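Local coordinates for ActII protein (Streptomyces coelicolor, PDB 3B6C), which probably acts as a TetR-family transcriptional repressor that binds regulatory DNA, and is seen here with a small aromatic polyketide-like acid bound in its C-terminal domain, at residues V67-P72 with M114-N119; T140-E145 with R199-G204; T14-L19 with D55-I60. One frame throughout, in Å; residues are numbered along the deposited sequence.

Contact 1. Residues V67-P72 with M114-N119; sequences VPEPEP and MERTMN. With SDN ([(3S)-9-hydroxy-1-methyl-10-oxo-4,10-dihydro-3H-benzo[g]isochromen-3-yl]acetic acid), chain E.
R116 grips the main-chain carbonyl of V67 in a contact of side chain with backbone, joining the loop between helix 50-61 and helix 75-92 to the middle of helix 108-123. The guanidinium reaches the carbonyl side-on with two nitrogens. NH2 of R116 lies 2.8 Å from O of V67, on a fairly straight bond (163° at the hydrogen) that runs almost along the C=O axis. NE of R116 approaches the same V67 O at 3.3 Å, less straight at 137°, in the carbonyl plane and on a lone pair. The oxygen lies in the guanidinium plane, so both N-H groups point at it. R116 runs extended at chi2 and then bends at chi3 (62°), which turns the guanidinium to the V67 carbonyl.

Nearer the helix backbone, V67 CB packs 4.0 Å from R116 CB, while its CG2 faces the ligand, 3.3 Å from SDN C4. T117 OG1 flanks the same ligand, 3.6 Å from SDN C7, but its hydrogen bond goes to G113 O, one turn back. Farther along the loop, P70 CD rests 3.8 Å from N119 ND2, and a water joins E69 OE2 to R116 NH1. The carboxylate and guanidinium do not meet directly, E69 OE2 being 4.6 Å from R116 NH2. V67 and T117 both also touch M82 of helix 75-92.

Were R116 replaced by alanine, the V67 carbonyl would probably lose both of these donors and this stretch of loop would be held less firmly. The double grip fixes the guanidinium's rotation and probably helps to keep V67 where its CG2 meets the ligand; the water-mediated link probably lets E69 ease the positive charge without a direct salt bridge.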
loop_
_atom_site.group_PDB
_atom_site.type_symbol
_atom_site.label_atom_id
_atom_site.label_comp_id
_atom_site.label_asym_id
_atom_site.label_seq_id
_atom_site.Cartn_x
_atom_site.Cartn_y
_atom_site.Cartn_z
ATOM N N VAL B 67 -16.339 13.057 -8.164
ATOM C CA VAL B 67 -17.199 12.322 -7.245
ATOM C C VAL B 67 -18.670 12.628 -7.500
ATOM O O VAL B 67 -19.182 13.657 -7.060
ATOM C CB VAL B 67 -16.863 12.644 -5.777
ATOM C CG1 VAL B 67 -17.415 11.566 -4.857
ATOM C CG2 VAL B 67 -15.360 12.790 -5.598
ATOM N N PRO B 68 -19.345 11.735 -8.212
ATOM C CA PRO B 68 -20.777 11.880 -8.481
ATOM C C PRO B 68 -21.559 12.210 -7.213
ATOM O O PRO B 68 -21.194 11.757 -6.129
ATOM C CB PRO B 68 -21.178 10.500 -8.997
ATOM C CG PRO B 68 -19.934 9.961 -9.609
ATOM C CD PRO B 68 -18.804 10.482 -8.767
ATOM N N GLU B 69 -22.623 12.995 -7.356
ATOM C CA GLU B 69 -23.691 13.024 -6.365
ATOM C C GLU B 69 -24.496 11.729 -6.383
ATOM O O GLU B 69 -24.838 11.214 -7.448
ATOM C CB GLU B 69 -24.614 14.220 -6.608
ATOM C CG GLU B 69 -24.113 15.523 -6.007
ATOM C CD GLU B 69 -24.913 15.951 -4.793
ATOM O OE1 GLU B 69 -25.972 15.342 -4.533
ATOM O OE2 GLU B 69 -24.483 16.896 -4.099
ATOM N N PRO B 70 -24.794 11.207 -5.197
ATOM C CA PRO B 70 -25.355 9.858 -5.069
ATOM C C PRO B 70 -26.685 9.724 -5.802
ATOM O O PRO B 70 -27.626 10.463 -5.510
ATOM C CB PRO B 70 -25.568 9.715 -3.561
ATOM C CG PRO B 70 -24.545 10.609 -2.957
ATOM C CD PRO B 70 -24.412 11.775 -3.894
ATOM N N GLU B 71 -26.757 8.793 -6.744
ATOM C CA GLU B 71 -28.037 8.318 -7.257
ATOM C C GLU B 71 -28.426 6.989 -6.619
ATOM O O GLU B 71 -27.725 5.988 -6.770
ATOM C CB GLU B 71 -27.985 8.177 -8.779
ATOM C CG GLU B 71 -27.688 9.472 -9.514
ATOM C CD GLU B 71 -27.217 9.246 -10.935
ATOM O OE1 GLU B 71 -27.719 8.306 -11.586
ATOM O OE2 GLU B 71 -26.341 10.005 -11.401
ATOM N N PRO B 72 -29.548 6.985 -5.907
ATOM C CA PRO B 72 -30.164 5.738 -5.446
ATOM C C PRO B 72 -30.216 4.688 -6.551
ATOM O O PRO B 72 -30.405 5.032 -7.718
ATOM C CB PRO B 72 -31.580 6.171 -5.066
ATOM C CG PRO B 72 -31.440 7.600 -4.692
ATOM C CD PRO B 72 -30.375 8.159 -5.594
ATOM N N MET B 114 -12.926 14.806 0.152
ATOM C CA MET B 114 -13.225 13.893 1.256
ATOM C C MET B 114 -14.706 13.999 1.593
ATOM O O MET B 114 -15.421 12.991 1.650
ATOM C CB MET B 114 -12.405 14.257 2.484
ATOM C CG MET B 114 -11.635 13.083 3.047
ATOM S SD MET B 114 -11.471 13.105 4.833
ATOM C CE MET B 114 -10.123 14.247 5.049
ATOM N N GLU B 115 -15.149 15.238 1.812
ATOM C CA GLU B 115 -16.543 15.565 2.123
ATOM C C GLU B 115 -17.451 14.917 1.102
ATOM O O GLU B 115 -18.415 14.247 1.459
ATOM C CB GLU B 115 -16.741 17.085 2.075
ATOM C CG GLU B 115 -18.161 17.565 2.307
ATOM C CD GLU B 115 -18.671 17.245 3.700
ATOM O OE1 GLU B 115 -17.881 17.365 4.665
ATOM O OE2 GLU B 115 -19.867 16.883 3.831
ATOM N N ARG B 116 -17.134 15.103 -0.172
ATOM C CA ARG B 116 -17.950 14.506 -1.218
ATOM C C ARG B 116 -17.876 12.986 -1.165
ATOM O O ARG B 116 -18.882 12.321 -1.355
ATOM C CB ARG B 116 -17.498 14.989 -2.594
ATOM C CG ARG B 116 -17.619 16.486 -2.809
ATOM C CD ARG B 116 -17.355 16.801 -4.253
ATOM N NE ARG B 116 -18.349 16.156 -5.100
ATOM C CZ ARG B 116 -19.570 16.637 -5.304
ATOM N NH1 ARG B 116 -19.932 17.783 -4.717
ATOM N NH2 ARG B 116 -20.428 15.972 -6.077
ATOM N N THR B 117 -16.685 12.444 -0.907
ATOM C CA THR B 117 -16.509 11.007 -0.828
ATOM C C THR B 117 -17.281 10.432 0.354
ATOM O O THR B 117 -17.933 9.391 0.234
ATOM C CB THR B 117 -15.014 10.640 -0.686
ATOM O OG1 THR B 117 -14.292 11.125 -1.827
ATOM C CG2 THR B 117 -14.856 9.128 -0.597
ATOM N N MET B 118 -17.198 11.105 1.495
ATOM C CA MET B 118 -17.898 10.654 2.688
ATOM C C MET B 118 -19.415 10.703 2.493
ATOM O O MET B 118 -20.153 9.832 2.976
ATOM C CB MET B 118 -17.494 11.488 3.900
ATOM C CG MET B 118 -16.155 11.076 4.518
ATOM S SD MET B 118 -15.938 9.268 4.585
ATOM C CE MET B 118 -14.257 9.119 4.059
ATOM N N ASN B 119 -19.877 11.722 1.778
ATOM C CA ASN B 119 -21.298 11.877 1.494
ATOM C C ASN B 119 -21.815 10.699 0.676
ATOM O O ASN B 119 -22.847 10.117 1.001
ATOM C CB ASN B 119 -21.540 13.172 0.722
ATOM C CG ASN B 119 -23.014 13.406 0.434
ATOM O OD1 ASN B 119 -23.853 13.291 1.334
ATOM N ND2 ASN B 119 -23.339 13.747 -0.816
HETATM O O4 SDN E . -8.811 10.816 -1.927
HETATM C C11 SDN E . -9.782 10.504 -2.631
HETATM C C12 SDN E . -10.451 11.492 -3.397
HETATM C C13 SDN E . -10.069 12.834 -3.357
HETATM O O5 SDN E . -9.106 13.147 -2.635
HETATM C C14 SDN E . -10.739 13.794 -4.144
HETATM C C15 SDN E . -10.383 15.227 -4.153
HETATM O O3 SDN E . -11.352 16.186 -4.627
HETATM C C16 SDN E . -9.150 15.747 -3.602
HETATM C C10 SDN E . -10.204 9.172 -2.695
HETATM C C9 SDN E . -11.303 8.803 -3.499
HETATM C C8 SDN E . -11.973 9.780 -4.253
HETATM C C7 SDN E . -11.562 11.112 -4.197
HETATM C C6 SDN E . -12.214 12.081 -4.964
HETATM C C5 SDN E . -11.806 13.415 -4.947
HETATM C C4 SDN E . -12.522 14.417 -5.848
HETATM C C3 SDN E . -11.910 15.816 -5.848
HETATM C C2 SDN E . -12.892 16.868 -6.357
HETATM C C1 SDN E . -12.346 18.288 -6.202
HETATM O O2 SDN E . -11.590 18.577 -5.253
HETATM O O1 SDN E . -12.708 19.138 -7.026
HETATM O O HOH W 1 -22.951 18.812 -4.554
#

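Contact 2. Residues T140-E145 with R199-G204; sequences TFVTAE and RRFELG
E145 and R200 form a salt bridge between helix 128-151 and helix 197-216, with E145 OE2 2.9 Å from R200 NH1. The other carboxylate oxygen accepts two weak bonds, from R200 NE at 3.3 Å to E145 OE1 and from NH1 as well; with the two planes well out of line, this is a skewed pairing and not a flat two-pronged one. Each charge has a further partner on the second subunit: Y133 OH of that subunit bonds E145 OE2, and its D136 pairs with R200 NH2. R200 also touches a second bound SDN, distinct from the one beside V67.

Next to the charges, F141 CE2 is 3.7 Å from F201 CE1, but the rings, 25° from parallel with centroids 5.4 Å apart, are displaced until little of one lies over the other. With CG anti to the backbone N (chi1 169°), F141 sends its ring edge into the other helix: CZ meets F201 O at 3.4 Å and G204 CA at 3.5 Å. A CB on G204 would clash with the ring. V142 CG2 meets the edge of F201 at CE1, 3.5 Å away.

The helix segments run nearly antiparallel (167°), their axes 10.6 Å apart. Helix 75-92 covers this packing through C83 and L86 against V142 and R84 against F201, while F141 also packs on Y133 of the second subunit.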
loop_
_atom_site.group_PDB
_atom_site.type_symbol
_atom_site.label_atom_id
_atom_site.label_comp_id
_atom_site.label_asym_id
_atom_site.label_seq_id
_atom_site.Cartn_x
_atom_site.Cartn_y
_atom_site.Cartn_z
ATOM N N THR B 140 -6.638 3.680 -0.629
ATOM C CA THR B 140 -5.422 2.895 -0.498
ATOM C C THR B 140 -5.337 1.885 -1.619
ATOM O O THR B 140 -4.293 1.701 -2.236
ATOM C CB THR B 140 -5.408 2.187 0.866
ATOM O OG1 THR B 140 -5.359 3.176 1.900
ATOM C CG2 THR B 140 -4.204 1.269 0.993
ATOM N N PHE B 141 -6.451 1.229 -1.881
ATOM C CA PHE B 141 -6.509 0.249 -2.941
ATOM C C PHE B 141 -6.144 0.843 -4.295
ATOM O O PHE B 141 -5.298 0.319 -5.012
ATOM C CB PHE B 141 -7.907 -0.327 -3.043
ATOM C CG PHE B 141 -8.118 -1.142 -4.269
ATOM C CD1 PHE B 141 -7.483 -2.367 -4.409
ATOM C CD2 PHE B 141 -8.906 -0.669 -5.312
ATOM C CE1 PHE B 141 -7.623 -3.121 -5.581
ATOM C CE2 PHE B 141 -9.054 -1.409 -6.491
ATOM C CZ PHE B 141 -8.411 -2.636 -6.623
ATOM N N VAL B 142 -6.796 1.934 -4.659
ATOM C CA VAL B 142 -6.546 2.529 -5.954
ATOM C C VAL B 142 -5.125 2.998 -6.102
ATOM O O VAL B 142 -4.507 2.816 -7.153
ATOM C CB VAL B 142 -7.488 3.712 -6.221
ATOM C CG1 VAL B 142 -7.030 4.466 -7.442
ATOM C CG2 VAL B 142 -8.905 3.202 -6.442
ATOM N N THR B 143 -4.600 3.611 -5.052
ATOM C CA THR B 143 -3.250 4.128 -5.092
ATOM C C THR B 143 -2.240 2.998 -5.236
ATOM O O THR B 143 -1.270 3.112 -5.969
ATOM C CB THR B 143 -2.955 4.953 -3.817
ATOM O OG1 THR B 143 -3.816 6.099 -3.785
ATOM C CG2 THR B 143 -1.523 5.429 -3.804
ATOM N N ALA B 144 -2.476 1.895 -4.550
ATOM C CA ALA B 144 -1.547 0.789 -4.617
ATOM C C ALA B 144 -1.592 0.132 -5.985
ATOM O O ALA B 144 -0.552 -0.141 -6.593
ATOM C CB ALA B 144 -1.861 -0.216 -3.522
ATOM N N GLU B 145 -2.791 -0.134 -6.480
ATOM C CA GLU B 145 -2.905 -0.736 -7.800
ATOM C C GLU B 145 -2.232 0.161 -8.836
ATOM O O GLU B 145 -1.615 -0.323 -9.774
ATOM C CB GLU B 145 -4.369 -0.914 -8.203
ATOM C CG GLU B 145 -5.011 -2.211 -7.756
ATOM C CD GLU B 145 -4.209 -3.437 -8.171
ATOM O OE1 GLU B 145 -3.858 -3.559 -9.365
ATOM O OE2 GLU B 145 -3.934 -4.281 -7.292
ATOM N N ARG B 199 -7.821 -5.771 -15.247
ATOM C CA ARG B 199 -8.518 -6.892 -14.631
ATOM C C ARG B 199 -8.303 -6.923 -13.126
ATOM O O ARG B 199 -9.227 -7.206 -12.361
ATOM C CB ARG B 199 -8.078 -8.212 -15.280
ATOM C CG ARG B 199 -8.896 -9.413 -14.851
ATOM C CD ARG B 199 -10.360 -9.049 -14.706
ATOM N NE ARG B 199 -11.176 -10.195 -14.324
ATOM C CZ ARG B 199 -12.416 -10.095 -13.859
ATOM N NH1 ARG B 199 -12.975 -8.896 -13.718
ATOM N NH2 ARG B 199 -13.100 -11.189 -13.541
ATOM N N ARG B 200 -7.086 -6.627 -12.697
ATOM C CA ARG B 200 -6.806 -6.593 -11.275
ATOM C C ARG B 200 -7.591 -5.451 -10.636
ATOM O O ARG B 200 -8.233 -5.635 -9.604
ATOM C CB ARG B 200 -5.325 -6.379 -11.036
ATOM C CG ARG B 200 -4.492 -7.192 -11.971
ATOM C CD ARG B 200 -3.183 -7.540 -11.340
ATOM N NE ARG B 200 -2.800 -6.584 -10.314
ATOM C CZ ARG B 200 -2.130 -6.925 -9.225
ATOM N NH1 ARG B 200 -1.805 -6.009 -8.328
ATOM N NH2 ARG B 200 -1.801 -8.198 -9.027
ATOM N N PHE B 201 -7.553 -4.272 -11.246
ATOM C CA PHE B 201 -8.284 -3.173 -10.664
ATOM C C PHE B 201 -9.738 -3.547 -10.436
ATOM O O PHE B 201 -10.225 -3.520 -9.311
ATOM C CB PHE B 201 -8.247 -1.934 -11.558
ATOM C CG PHE B 201 -8.794 -0.705 -10.893
ATOM C CD1 PHE B 201 -8.101 -0.104 -9.855
ATOM C CD2 PHE B 201 -10.006 -0.164 -11.285
ATOM C CE1 PHE B 201 -8.604 1.017 -9.221
ATOM C CE2 PHE B 201 -10.519 0.962 -10.656
ATOM C CZ PHE B 201 -9.819 1.553 -9.624
ATOM N N GLU B 202 -10.422 -3.923 -11.513
ATOM C CA GLU B 202 -11.850 -4.251 -11.441
ATOM C C GLU B 202 -12.142 -5.389 -10.495
ATOM O O GLU B 202 -13.178 -5.411 -9.836
ATOM C CB GLU B 202 -12.406 -4.550 -12.839
ATOM C CG GLU B 202 -12.434 -3.325 -13.769
ATOM C CD GLU B 202 -13.316 -2.221 -13.250
ATOM O OE1 GLU B 202 -13.056 -1.052 -13.578
ATOM O OE2 GLU B 202 -14.282 -2.515 -12.524
ATOM N N LEU B 203 -11.218 -6.336 -10.421
ATOM C CA LEU B 203 -11.364 -7.480 -9.525
ATOM C C LEU B 203 -11.317 -6.986 -8.075
ATOM O O LEU B 203 -12.172 -7.350 -7.266
ATOM C CB LEU B 203 -10.235 -8.490 -9.754
ATOM C CG LEU B 203 -10.684 -9.925 -10.030
ATOM C CD1 LEU B 203 -9.473 -10.854 -10.046
ATOM C CD2 LEU B 203 -11.686 -10.370 -8.972
ATOM N N GLY B 204 -10.317 -6.162 -7.752
ATOM C CA GLY B 204 -10.193 -5.632 -6.405
ATOM C C GLY B 204 -11.327 -4.687 -6.061
ATOM O O GLY B 204 -11.785 -4.656 -4.920
#

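Contact 3. Residues T14-L19 with D55-I60; sequences TALGIL and DLVFDI
V57 lodges its two methyl groups among A15, L16 and L19, three residues on one face of helix 8-22. Its CG1 does most of the touching: it comes 3.9 Å from L19 CD1 and 4.1 Å from L16 CD1, so that one methyl bridges two side chains a turn apart. Its second branch turns to the smallest of the three, V57 CG2 lying 4.2 Å from A15 CB. With chi1 at 176°, the CG1 branch extends away from the V57 backbone N toward the leucines and leaves CG2 for the alanine. V12 touches V57 as well, and together V12, A15, L16 and L19 have the spacing of a hole that receives a knob, V57 being the knob.

L16 serves two partners with its two methyl branches. While CD1 faces V57, its CD2 meets I60 CG2 at 4.1 Å, one turn further along helix 50-61. That methyl sits between the backbone N and the carbonyl carbon of I60, whereas the longer ethyl branch leads away from residues 14-19, toward the earlier turn of the same helix, where I60 touches D9 and V12. No hydrogen bond crosses the interface, and the contacts across it are all between apolar side chains. The area buried is modest, 159 Å² over both sides, as befits helices that meet at one point: their short segments cross at -81°, nearly perpendicular, with axes 10.1 Å apart.

This crossing belongs to the N-terminal domain, which in the TetR family binds DNA. Helix 29-36, which lies in the predicted helix-turn-helix, packs on A15 through L32, and loop residue L27 touches A15 and L19. On the side of the C-terminal domain, L19 meets I99 of helix 96-100, D55 pairs with R103, and D59 accepts bonds from the backbone N of N109 and G110.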
loop_
_atom_site.group_PDB
_atom_site.type_symbol
_atom_site.label_atom_id
_atom_site.label_comp_id
_atom_site.label_asym_id
_atom_site.label_seq_id
_atom_site.Cartn_x
_atom_site.Cartn_y
_atom_site.Cartn_z
ATOM N N THR B 14 4.126 24.583 -12.544
ATOM C CA THR B 14 5.427 24.384 -13.158
ATOM C C THR B 14 6.017 23.048 -12.718
ATOM O O THR B 14 6.498 22.280 -13.544
ATOM C CB THR B 14 6.413 25.505 -12.759
ATOM O OG1 THR B 14 5.994 26.736 -13.354
ATOM C CG2 THR B 14 7.815 25.172 -13.217
ATOM N N ALA B 15 5.979 22.771 -11.414
ATOM C CA ALA B 15 6.529 21.532 -10.871
ATOM C C ALA B 15 5.762 20.324 -11.409
ATOM O O ALA B 15 6.348 19.263 -11.644
ATOM C CB ALA B 15 6.504 21.573 -9.357
ATOM N N LEU B 16 4.451 20.483 -11.587
ATOM C CA LEU B 16 3.625 19.430 -12.153
ATOM C C LEU B 16 4.010 19.289 -13.638
ATOM O O LEU B 16 4.161 18.171 -14.146
ATOM C CB LEU B 16 2.143 19.789 -12.045
ATOM C CG LEU B 16 1.162 18.817 -12.722
ATOM C CD1 LEU B 16 1.334 17.421 -12.140
ATOM C CD2 LEU B 16 -0.265 19.305 -12.530
ATOM N N GLY B 17 4.163 20.419 -14.329
ATOM C CA GLY B 17 4.531 20.375 -15.731
ATOM C C GLY B 17 5.772 19.547 -15.992
ATOM O O GLY B 17 5.803 18.751 -16.935
ATOM N N ILE B 18 6.779 19.693 -15.134
ATOM C CA ILE B 18 8.034 18.977 -15.309
ATOM C C ILE B 18 7.987 17.558 -14.784
ATOM O O ILE B 18 8.844 16.737 -15.113
ATOM C CB ILE B 18 9.208 19.733 -14.635
ATOM C CG1 ILE B 18 9.374 19.257 -13.196
ATOM C CG2 ILE B 18 8.951 21.243 -14.678
ATOM C CD1 ILE B 18 10.812 18.982 -12.817
ATOM N N LEU B 19 6.992 17.278 -13.953
ATOM C CA LEU B 19 6.806 15.942 -13.402
ATOM C C LEU B 19 6.171 15.100 -14.492
ATOM O O LEU B 19 6.561 13.963 -14.715
ATOM C CB LEU B 19 5.868 15.994 -12.210
ATOM C CG LEU B 19 6.438 15.726 -10.825
ATOM C CD1 LEU B 19 5.711 16.621 -9.835
ATOM C CD2 LEU B 19 6.290 14.252 -10.471
ATOM N N ASP B 55 3.277 17.660 -1.642
ATOM C CA ASP B 55 1.958 17.795 -1.038
ATOM C C ASP B 55 1.057 18.684 -1.932
ATOM O O ASP B 55 0.014 18.243 -2.407
ATOM C CB ASP B 55 2.093 18.492 0.318
ATOM C CG ASP B 55 2.451 17.541 1.427
ATOM O OD1 ASP B 55 2.714 16.359 1.111
ATOM O OD2 ASP B 55 2.463 17.954 2.609
ATOM N N LEU B 56 1.489 19.920 -2.185
ATOM C CA LEU B 56 0.703 20.849 -2.984
ATOM C C LEU B 56 0.434 20.355 -4.387
ATOM O O LEU B 56 -0.639 20.593 -4.944
ATOM C CB LEU B 56 1.381 22.218 -3.022
ATOM C CG LEU B 56 1.615 22.903 -1.666
ATOM C CD1 LEU B 56 2.546 24.108 -1.848
ATOM C CD2 LEU B 56 0.297 23.324 -1.057
ATOM N N VAL B 57 1.405 19.664 -4.954
ATOM C CA VAL B 57 1.268 19.133 -6.298
ATOM C C VAL B 57 0.216 18.043 -6.265
ATOM O O VAL B 57 -0.618 17.954 -7.160
ATOM C CB VAL B 57 2.618 18.577 -6.814
ATOM C CG1 VAL B 57 2.427 17.943 -8.187
ATOM C CG2 VAL B 57 3.656 19.711 -6.897
ATOM N N PHE B 58 0.247 17.231 -5.214
ATOM C CA PHE B 58 -0.720 16.161 -5.061
ATOM C C PHE B 58 -2.149 16.727 -5.007
ATOM O O PHE B 58 -3.055 16.248 -5.695
ATOM C CB PHE B 58 -0.436 15.367 -3.778
ATOM C CG PHE B 58 -1.383 14.223 -3.554
ATOM C CD1 PHE B 58 -1.789 13.423 -4.621
ATOM C CD2 PHE B 58 -1.860 13.932 -2.284
ATOM C CE1 PHE B 58 -2.659 12.354 -4.422
ATOM C CE2 PHE B 58 -2.725 12.864 -2.082
ATOM C CZ PHE B 58 -3.124 12.077 -3.152
ATOM N N ASP B 59 -2.344 17.754 -4.199
ATOM C CA ASP B 59 -3.655 18.342 -4.049
ATOM C C ASP B 59 -4.177 18.982 -5.325
ATOM O O ASP B 59 -5.362 18.886 -5.635
ATOM C CB ASP B 59 -3.614 19.428 -2.958
ATOM C CG ASP B 59 -4.999 19.887 -2.533
ATOM O OD1 ASP B 59 -5.694 19.107 -1.860
ATOM O OD2 ASP B 59 -5.394 21.024 -2.886
ATOM N N ILE B 60 -3.272 19.587 -6.087
ATOM C CA ILE B 60 -3.647 20.312 -7.293
ATOM C C ILE B 60 -4.240 19.450 -8.378
ATOM O O ILE B 60 -5.099 19.908 -9.140
ATOM C CB ILE B 60 -2.440 21.115 -7.838
ATOM C CG1 ILE B 60 -2.918 22.375 -8.554
ATOM C CG2 ILE B 60 -1.637 20.241 -8.784
ATOM C CD1 ILE B 60 -3.681 23.336 -7.664
#

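Overall arrangement
Along the chain the three contacts close in series: contact 3 in the N-terminal DNA-binding domain, then contact 1 and contact 2 in the C-terminal domain. Their centres are spread widely, about 20 Å between contacts 1 and 2, 25 Å between 1 and 3 and 24 Å between 2 and 3, and none touches another. Helix 108-123 of contact 1 is followed directly by helix 128-151 of contact 2, and each of these contacts touches the second subunit and a different SDN molecule. Helix 50-61 of contact 3 precedes the loop of contact 1. That connection is consistent with the TetR-family scheme, in which ligand binding in the C-terminal domain shifts the DNA-binding domain.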